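Local structure of DUF3836 domain-containing protein (Bacteroides vulgatus, 4R8O) at residues 20-25 and 36-41; 48-53 and 66-71. The protein is of unknown function, but belongs to the DUF3836 family and folds as a single-layer antiparallel beta-sheet built from beta-hairpin repeats. One frame throughout, in Å; residues are numbered along the deposited sequence.

Contact 1 (20-25 and 36-41)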
ATOM      1  N   VAL A  20       8.889   5.448   3.058  1.00 70.75           N
ATOM      2  CA  VAL A  20       7.569   6.002   3.395  1.00 64.54           C
ATOM      3  C   VAL A  20       6.620   5.804   2.241  1.00 60.68           C
ATOM      4  O   VAL A  20       5.407   5.888   2.393  1.00 67.12           O
ATOM      5  CB  VAL A  20       7.695   7.521   3.695  1.00 67.48           C
ATOM      6  CG1 VAL A  20       6.349   8.186   4.033  1.00 71.64           C
ATOM      7  CG2 VAL A  20       8.664   7.707   4.839  1.00 64.08           C
ATOM      8  N   SER A  21       7.180   5.595   1.071  1.00 60.02           N
ATOM      9  CA  SER A  21       6.403   5.441  -0.117  1.00 62.54           C
ATOM     10  C   SER A  21       7.221   4.761  -1.197  1.00 65.32           C
ATOM     11  O   SER A  21       8.456   4.854  -1.214  1.00 64.00           O
ATOM     12  CB  SER A  21       5.963   6.813  -0.612  1.00 62.42           C
ATOM     13  OG  SER A  21       5.335   6.733  -1.888  1.00 69.08           O
ATOM     14  N   GLU A  22       6.515   4.131  -2.121  1.00 63.06           N
ATOM     15  CA  GLU A  22       7.139   3.552  -3.294  1.00 62.37           C
ATOM     16  C   GLU A  22       6.191   3.633  -4.482  1.00 58.92           C
ATOM     17  O   GLU A  22       5.010   3.369  -4.358  1.00 62.06           O
ATOM     18  CB  GLU A  22       7.482   2.129  -2.999  1.00 66.04           C
ATOM     19  CG  GLU A  22       8.370   1.517  -4.036  1.00 71.58           C
ATOM     20  CD  GLU A  22       8.331   0.028  -3.986  1.00 74.36           C
ATOM     21  OE1 GLU A  22       7.234  -0.528  -4.178  1.00 88.33           O
ATOM     22  OE2 GLU A  22       9.386  -0.578  -3.752  1.00 76.40           O
ATOM     23  N   THR A  23       6.724   3.963  -5.639  1.00 61.34           N
ATOM     24  CA  THR A  23       5.918   4.132  -6.829  1.00 59.54           C
ATOM     25  C   THR A  23       6.350   3.065  -7.843  1.00 61.29           C
ATOM     26  O   THR A  23       7.535   2.758  -7.975  1.00 62.29           O
ATOM     27  CB  THR A  23       6.089   5.541  -7.361  1.00 57.86           C
ATOM     28  OG1 THR A  23       5.871   6.474  -6.295  1.00 60.74           O
ATOM     29  CG2 THR A  23       5.100   5.827  -8.448  1.00 60.02           C
ATOM     30  N   ILE A  24       5.371   2.503  -8.540  1.00 61.93           N
ATOM     31  CA  ILE A  24       5.622   1.451  -9.525  1.00 67.14           C
ATOM     32  C   ILE A  24       5.080   1.986 -10.830  1.00 63.71           C
ATOM     33  O   ILE A  24       3.995   2.598 -10.867  1.00 61.59           O
ATOM     34  CB  ILE A  24       5.006   0.086  -9.146  1.00 68.82           C
ATOM     35  CG1 ILE A  24       5.396  -0.287  -7.706  1.00 71.18           C
ATOM     36  CG2 ILE A  24       5.512  -1.010 -10.077  1.00 69.68           C
ATOM     37  CD1 ILE A  24       4.584  -1.421  -7.097  1.00 70.35           C
ATOM     38  N   PHE A  25       5.867   1.808 -11.884  1.00 59.64           N
ATOM     39  CA  PHE A  25       5.507   2.296 -13.191  1.00 60.47           C
ATOM     40  C   PHE A  25       5.594   1.163 -14.197  1.00 65.84           C
ATOM     41  O   PHE A  25       6.256   0.156 -13.956  1.00 61.69           O
ATOM     42  CB  PHE A  25       6.494   3.340 -13.694  1.00 58.89           C
ATOM     43  CG  PHE A  25       6.837   4.440 -12.733  1.00 57.38           C
ATOM     44  CD1 PHE A  25       7.917   4.304 -11.852  1.00 57.44           C
ATOM     45  CD2 PHE A  25       6.198   5.689 -12.811  1.00 57.28           C
ATOM     46  CE1 PHE A  25       8.290   5.349 -10.997  1.00 59.08           C
ATOM     47  CE2 PHE A  25       6.599   6.751 -11.965  1.00 55.85           C
ATOM     48  CZ  PHE A  25       7.624   6.571 -11.039  1.00 53.14           C
HETATM   49  N   MSE A  36       1.068   1.934  -9.872  1.00 67.01           N
HETATM   50  CA  MSE A  36       0.651   1.720  -8.500  1.00 66.55           C
HETATM   51  C   MSE A  36       1.537   2.485  -7.544  1.00 64.42           C
HETATM   52  O   MSE A  36       2.691   2.720  -7.834  1.00 66.96           O
HETATM   53  CB  MSE A  36       0.672   0.196  -8.382  1.00 67.22           C
HETATM   54  CG  MSE A  36       0.547  -0.283  -6.958  1.00 71.43           C
HETATM   55 SE   MSE A  36      -0.343  -2.020  -6.737  0.75 83.81          SE
HETATM   56  CE  MSE A  36      -0.002  -1.688  -4.884  1.00 75.83           C
ATOM     57  N   LYS A  37       1.017   2.851  -6.377  1.00 66.23           N
ATOM     58  CA  LYS A  37       1.791   3.603  -5.359  1.00 59.64           C
ATOM     59  C   LYS A  37       1.488   3.013  -4.018  1.00 59.28           C
ATOM     60  O   LYS A  37       0.318   2.842  -3.660  1.00 60.60           O
ATOM     61  CB  LYS A  37       1.379   5.065  -5.374  1.00 63.17           C
ATOM     62  CG  LYS A  37       2.282   6.005  -4.582  1.00 63.75           C
ATOM     63  CD  LYS A  37       1.728   7.409  -4.656  1.00 61.55           C
ATOM     64  CE  LYS A  37       2.517   8.374  -3.796  1.00 68.15           C
ATOM     65  NZ  LYS A  37       1.668   9.511  -3.362  1.00 71.20           N
ATOM     66  N   HIS A  38       2.530   2.665  -3.279  1.00 57.58           N
ATOM     67  CA  HIS A  38       2.360   2.101  -1.949  1.00 55.90           C
ATOM     68  C   HIS A  38       2.748   3.171  -0.950  1.00 53.24           C
ATOM     69  O   HIS A  38       3.855   3.676  -1.010  1.00 55.26           O
ATOM     70  CB  HIS A  38       3.297   0.947  -1.733  1.00 59.55           C
ATOM     71  CG  HIS A  38       2.850  -0.349  -2.314  1.00 59.39           C
ATOM     72  ND1 HIS A  38       1.883  -1.122  -1.717  1.00 58.86           N
ATOM     73  CD2 HIS A  38       3.321  -1.071  -3.362  1.00 61.49           C
ATOM     74  CE1 HIS A  38       1.758  -2.255  -2.388  1.00 62.08           C
ATOM     75  NE2 HIS A  38       2.624  -2.253  -3.392  1.00 57.18           N
ATOM     76  N   ASN A  39       1.872   3.500  -0.024  1.00 52.76           N
ATOM     77  CA  ASN A  39       2.198   4.478   1.033  1.00 44.68           C
ATOM     78  C   ASN A  39       2.248   3.696   2.331  1.00 44.36           C
ATOM     79  O   ASN A  39       1.288   3.040   2.674  1.00 39.81           O
ATOM     80  CB  ASN A  39       1.124   5.529   1.049  1.00 45.53           C
ATOM     81  CG  ASN A  39       0.989   6.233  -0.311  1.00 49.22           C
ATOM     82  OD1 ASN A  39       1.990   6.725  -0.865  1.00 60.07           O
ATOM     83  ND2 ASN A  39      -0.224   6.269  -0.866  1.00 47.05           N
ATOM     84  N   TYR A  40       3.394   3.742   3.013  1.00 47.62           N
ATOM     85  CA  TYR A  40       3.669   2.974   4.220  1.00 49.09           C
ATOM     86  C   TYR A  40       3.707   3.842   5.487  1.00 48.11           C
ATOM     87  O   TYR A  40       4.174   4.962   5.416  1.00 50.36           O
ATOM     88  CB  TYR A  40       5.054   2.354   4.090  1.00 51.54           C
ATOM     89  CG  TYR A  40       5.223   1.521   2.880  1.00 52.34           C
ATOM     90  CD1 TYR A  40       4.618   0.286   2.793  1.00 56.36           C
ATOM     91  CD2 TYR A  40       6.017   1.947   1.823  1.00 56.55           C
ATOM     92  CE1 TYR A  40       4.782  -0.512   1.669  1.00 60.27           C
ATOM     93  CE2 TYR A  40       6.194   1.173   0.690  1.00 54.51           C
ATOM     94  CZ  TYR A  40       5.572  -0.060   0.614  1.00 60.94           C
ATOM     95  OH  TYR A  40       5.716  -0.833  -0.511  1.00 59.08           O
ATOM     96  N   LYS A  41       3.261   3.302   6.628  1.00 48.88           N
ATOM     97  CA  LYS A  41       3.311   3.981   7.941  1.00 47.93           C
ATOM     98  C   LYS A  41       3.990   3.040   8.889  1.00 45.28           C
ATOM     99  O   LYS A  41       3.908   1.835   8.717  1.00 48.74           O
ATOM    100  CB  LYS A  41       1.910   4.288   8.481  1.00 51.83           C
ATOM    101  CG  LYS A  41       1.007   4.939   7.448  1.00 59.48           C
ATOM    102  CD  LYS A  41      -0.143   5.777   7.992  1.00 63.17           C
ATOM    103  CE  LYS A  41      -0.561   6.843   6.952  1.00 65.75           C
ATOM    104  NZ  LYS A  41       0.524   7.743   6.404  1.00 65.06           N
TER
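Tyr40 lies against the backbone of Val20 and Ser21 and the side chain of Glu22 on the neighbouring antiparallel strand, and its atoms can be followed outward in order. CB sits 3.9 Å from the carbonyl O of Val20, the same oxygen that accepts the Tyr40 N-H from above the carbonyl plane. At chi1 -56° CG stands opposite the carbonyl carbon, which turns the ring toward residues 20-22; CD2 meets Ser21 N at 3.9 Å and CE2 meets Glu22 CB at 4.0 Å, both partners lying at the ring edge. The hydroxyl finishes 4.0 Å from Glu22 OE1, too long for a hydrogen bond, with the ring and carboxylate planes 76° apart. Arg48 makes a cation-pi contact with the same ring. Cutting this side chain back to an alanine is likely to leave Glu22 CB without its aromatic neighbour and Arg48 without its pi partner.

Glu22 and His38 form a hydrogen-bonded pair: His38 N donates to Glu22 O at 2.8 Å, nearly along the C=O axis, and Glu22 N returns a bond in the plane of the His38 carbonyl. Their side chains run alongside each other, and Ile24 CD1 reaches the edge of the imidazole at CD2, 4.0 Å away. The ring's ND1 is engaged by Asp51 on the next strand. On the opposite face of the sheet from Glu22 and His38, Ser21 OG gives only a weak bond to Asn39 OD1 at 3.5 Å, while Asn39 ND2 is held by Gln54. With strand directions 168° apart and hydrogen-bonded and non-hydrogen-bonded pairs in turn, residues 20-25 and 36-41 belong to the two arms of an antiparallel beta-hairpin, consistent with the hairpin repeats from which this single-layer sheet is thought to have evolved.

Contact 2 (48-53 and 66-71)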
ATOM      1  N   ARG A  48       6.461  -1.771  10.385  1.00 56.62           N
ATOM      2  CA  ARG A  48       5.520  -1.305   9.429  1.00 55.51           C
ATOM      3  C   ARG A  48       4.107  -1.596   9.897  1.00 54.10           C
ATOM      4  O   ARG A  48       3.803  -2.710  10.300  1.00 49.76           O
ATOM      5  CB  ARG A  48       5.750  -1.968   8.083  1.00 59.66           C
ATOM      6  CG  ARG A  48       4.852  -1.407   6.985  1.00 58.77           C
ATOM      7  CD  ARG A  48       5.269  -1.961   5.644  1.00 64.10           C
ATOM      8  NE  ARG A  48       6.490  -1.297   5.148  1.00 65.06           N
ATOM      9  CZ  ARG A  48       7.299  -1.765   4.188  1.00 66.93           C
ATOM     10  NH1 ARG A  48       7.074  -2.949   3.599  1.00 66.66           N
ATOM     11  NH2 ARG A  48       8.376  -1.054   3.825  1.00 61.07           N
ATOM     12  N   THR A  49       3.235  -0.606   9.744  1.00 54.08           N
ATOM     13  CA  THR A  49       1.851  -0.695  10.221  1.00 53.77           C
ATOM     14  C   THR A  49       0.798  -0.665   9.151  1.00 49.70           C
ATOM     15  O   THR A  49      -0.220  -1.335   9.292  1.00 57.60           O
ATOM     16  CB  THR A  49       1.631   0.402  11.247  1.00 53.94           C
ATOM     17  OG1 THR A  49       2.151  -0.111  12.471  1.00 49.77           O
ATOM     18  CG2 THR A  49       0.171   0.733  11.464  1.00 63.79           C
ATOM     19  N   GLU A  50       1.002   0.126   8.119  1.00 48.70           N
ATOM     20  CA  GLU A  50       0.087   0.158   6.975  1.00 46.23           C
ATOM     21  C   GLU A  50       0.866  -0.072   5.711  1.00 45.08           C
ATOM     22  O   GLU A  50       2.081  -0.027   5.683  1.00 44.61           O
ATOM     23  CB  GLU A  50      -0.581   1.514   6.881  1.00 46.96           C
ATOM     24  CG  GLU A  50      -1.960   1.560   6.239  1.00 47.21           C
ATOM     25  CD  GLU A  50      -2.611   2.878   6.572  1.00 47.81           C
ATOM     26  OE1 GLU A  50      -2.948   3.100   7.772  1.00 57.10           O
ATOM     27  OE2 GLU A  50      -2.710   3.732   5.677  1.00 52.74           O
ATOM     28  N   ASP A  51       0.129  -0.328   4.658  1.00 46.95           N
ATOM     29  CA  ASP A  51       0.663  -0.434   3.321  1.00 49.43           C
ATOM     30  C   ASP A  51      -0.509  -0.151   2.430  1.00 44.01           C
ATOM     31  O   ASP A  51      -1.164  -1.068   1.977  1.00 45.80           O
ATOM     32  CB  ASP A  51       1.239  -1.859   3.075  1.00 52.40           C
ATOM     33  CG  ASP A  51       1.613  -2.124   1.608  1.00 57.66           C
ATOM     34  OD1 ASP A  51       1.321  -1.271   0.746  1.00 59.60           O
ATOM     35  OD2 ASP A  51       2.221  -3.193   1.320  1.00 64.62           O
ATOM     36  N   GLU A  52      -0.766   1.116   2.203  1.00 42.44           N
ATOM     37  CA  GLU A  52      -1.870   1.541   1.356  1.00 46.47           C
ATOM     38  C   GLU A  52      -1.462   1.411  -0.101  1.00 46.26           C
ATOM     39  O   GLU A  52      -0.459   1.973  -0.521  1.00 55.65           O
ATOM     40  CB  GLU A  52      -2.215   2.991   1.668  1.00 47.90           C
ATOM     41  CG  GLU A  52      -3.502   3.450   1.041  1.00 54.01           C
ATOM     42  CD  GLU A  52      -3.746   4.929   1.222  1.00 57.49           C
ATOM     43  OE1 GLU A  52      -3.082   5.580   2.064  1.00 75.36           O
ATOM     44  OE2 GLU A  52      -4.621   5.452   0.529  1.00 57.32           O
ATOM     45  N   ALA A  53      -2.273   0.719  -0.877  1.00 51.18           N
ATOM     46  CA  ALA A  53      -1.980   0.369  -2.287  1.00 46.96           C
ATOM     47  C   ALA A  53      -2.909   1.142  -3.179  1.00 48.89           C
ATOM     48  O   ALA A  53      -4.097   0.826  -3.227  1.00 53.03           O
ATOM     49  CB  ALA A  53      -2.229  -1.102  -2.475  1.00 49.21           C
ATOM     50  N   ASN A  66      -7.510   1.855  -3.200  1.00 68.15           N
ATOM     51  CA  ASN A  66      -7.974   0.514  -3.600  1.00 68.10           C
ATOM     52  C   ASN A  66      -7.965  -0.442  -2.415  1.00 64.09           C
ATOM     53  O   ASN A  66      -9.005  -0.766  -1.867  1.00 68.93           O
ATOM     54  CB  ASN A  66      -7.140  -0.011  -4.801  1.00 70.73           C
ATOM     55  CG  ASN A  66      -7.451  -1.471  -5.141  1.00 79.81           C
ATOM     56  OD1 ASN A  66      -8.602  -1.909  -5.057  1.00 87.00           O
ATOM     57  ND2 ASN A  66      -6.430  -2.235  -5.499  1.00 80.75           N
ATOM     58  N   LEU A  67      -6.768  -0.865  -2.037  1.00 63.32           N
ATOM     59  CA  LEU A  67      -6.523  -1.820  -0.975  1.00 64.83           C
ATOM     60  C   LEU A  67      -5.650  -1.184   0.065  1.00 56.94           C
ATOM     61  O   LEU A  67      -4.921  -0.230  -0.230  1.00 56.79           O
ATOM     62  CB  LEU A  67      -5.793  -3.054  -1.530  1.00 67.71           C
ATOM     63  CG  LEU A  67      -6.628  -3.928  -2.478  1.00 78.49           C
ATOM     64  CD1 LEU A  67      -5.804  -5.050  -3.136  1.00 80.26           C
ATOM     65  CD2 LEU A  67      -7.840  -4.517  -1.759  1.00 78.18           C
ATOM     66  N   CYS A  68      -5.697  -1.743   1.269  1.00 51.10           N
ATOM     67  CA  CYS A  68      -4.893  -1.259   2.407  1.00 48.31           C
ATOM     68  C   CYS A  68      -4.756  -2.407   3.374  1.00 49.22           C
ATOM     69  O   CYS A  68      -5.743  -3.029   3.733  1.00 55.71           O
ATOM     70  CB  CYS A  68      -5.608  -0.129   3.083  1.00 50.64           C
ATOM     71  SG  CYS A  68      -4.640   0.761   4.300  1.00 55.06           S
ATOM     72  N   ILE A  69      -3.527  -2.703   3.738  1.00 47.93           N
ATOM     73  CA  ILE A  69      -3.188  -3.748   4.672  1.00 48.51           C
ATOM     74  C   ILE A  69      -2.660  -3.112   5.948  1.00 49.37           C
ATOM     75  O   ILE A  69      -1.919  -2.133   5.882  1.00 50.94           O
ATOM     76  CB  ILE A  69      -2.030  -4.575   4.159  1.00 52.22           C
ATOM     77  CG1 ILE A  69      -2.293  -5.042   2.715  1.00 60.17           C
ATOM     78  CG2 ILE A  69      -1.810  -5.759   5.078  1.00 57.56           C
ATOM     79  CD1 ILE A  69      -1.066  -5.629   2.031  1.00 59.73           C
ATOM     80  N   ARG A  70      -3.003  -3.704   7.088  1.00 53.54           N
ATOM     81  CA  ARG A  70      -2.641  -3.189   8.413  1.00 48.19           C
ATOM     82  C   ARG A  70      -2.087  -4.318   9.230  1.00 47.60           C
ATOM     83  O   ARG A  70      -2.652  -5.402   9.211  1.00 50.79           O
ATOM     84  CB  ARG A  70      -3.848  -2.561   9.083  1.00 45.73           C
ATOM     85  CG  ARG A  70      -4.222  -1.278   8.346  1.00 47.82           C
ATOM     86  CD  ARG A  70      -5.188  -0.320   9.057  1.00 41.97           C
ATOM     87  NE  ARG A  70      -5.780   0.497   8.004  1.00 40.35           N
ATOM     88  CZ  ARG A  70      -6.893   1.234   8.076  1.00 47.03           C
ATOM     89  NH1 ARG A  70      -7.601   1.350   9.201  1.00 53.14           N
ATOM     90  NH2 ARG A  70      -7.303   1.895   6.984  1.00 45.16           N
ATOM     91  N   TYR A  71      -0.954  -4.081   9.880  1.00 43.96           N
ATOM     92  CA  TYR A  71      -0.206  -5.127  10.572  1.00 47.37           C
ATOM     93  C   TYR A  71      -0.224  -4.824  12.046  1.00 51.40           C
ATOM     94  O   TYR A  71      -0.122  -3.656  12.432  1.00 51.47           O
ATOM     95  CB  TYR A  71       1.216  -5.155  10.067  1.00 47.94           C
ATOM     96  CG  TYR A  71       1.393  -5.471   8.571  1.00 48.42           C
ATOM     97  CD1 TYR A  71       1.397  -6.794   8.102  1.00 51.19           C
ATOM     98  CD2 TYR A  71       1.620  -4.448   7.632  1.00 50.68           C
ATOM     99  CE1 TYR A  71       1.598  -7.094   6.751  1.00 52.97           C
ATOM    100  CE2 TYR A  71       1.825  -4.742   6.269  1.00 49.33           C
ATOM    101  CZ  TYR A  71       1.814  -6.067   5.845  1.00 54.01           C
ATOM    102  OH  TYR A  71       2.030  -6.389   4.525  1.00 66.89           O
TER
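Glu50 and Cys68 meet diagonally on one face of an antiparallel beta-hairpin whose arms, 48-53 and 66-71, run 174° apart. Carbon CG of Glu50 comes within 3.4 Å of Cys68 SG; with chi1 near -152° this carbon is swung away from its own backbone N and over toward the partner strand. The carboxylate then extends alongside Arg70, where OE1 lies 3.9 Å from NE. This is a long salt bridge resting on charge alone, because the oxygen stands well out of the guanidinium plane and no N-H points at it. The sulfur of Cys68 lies at the guanidinium edge, in its plane, so the thiol sits beside both charged groups.

The opposite face carries Asp51, Ala53, Leu67, Ile69 and Tyr71. Here Ala53 CB packs on Leu67 CB at 4.2 Å, and Asp51 CB sits at the edge of the Tyr71 ring. Ile69 CG2 stands over one face of that ring, offset toward the rim.

Backbone bonds set this register. Tyr71 N donates to Thr49 O at 2.9 Å and Ala53 N to Leu67 O at the same length, whereas the two bonds linking Asp51 and Ile69 are weak, as is the return bond from Leu67 N to Ala53 O. Farther out, strand 78-86 supplies Tyr83, in cation-pi contact with Arg70, and Lys84, whose NZ bonds Asn66 OD1, while Tyr92 of the more distant strand 91-102 bonds Glu52 OE2 through its hydroxyl. Arg48 is tied to Tyr42 through NH2, and its carbonyl O, which also receives the hydroxyl of Tyr73, lies 3.6 Å from Tyr71 CB.

Overall arrangement
Contacts 1 and 2 follow one another along the chain, the first closing before the second opens, and their centres lie about 10 Å apart. Each joins the arms of one hairpin, 18-28 with 31-42 and 48-57 with 62-73, in a seven-strand antiparallel sheet whose spatial order matches the sequence order. Strands 31-42 and 48-57 are sheet neighbours, so the hairpins meet directly: Lys41 O and Thr49 N lie 2.7 Å apart, a probable hydrogen bond, and Met36 CE packs on Ala53 CB. Such side-by-side addition of consecutive hairpins fits a single-layer sheet evolved from hairpin repeats, in which neighbouring units are joined through main chain and side chains alike.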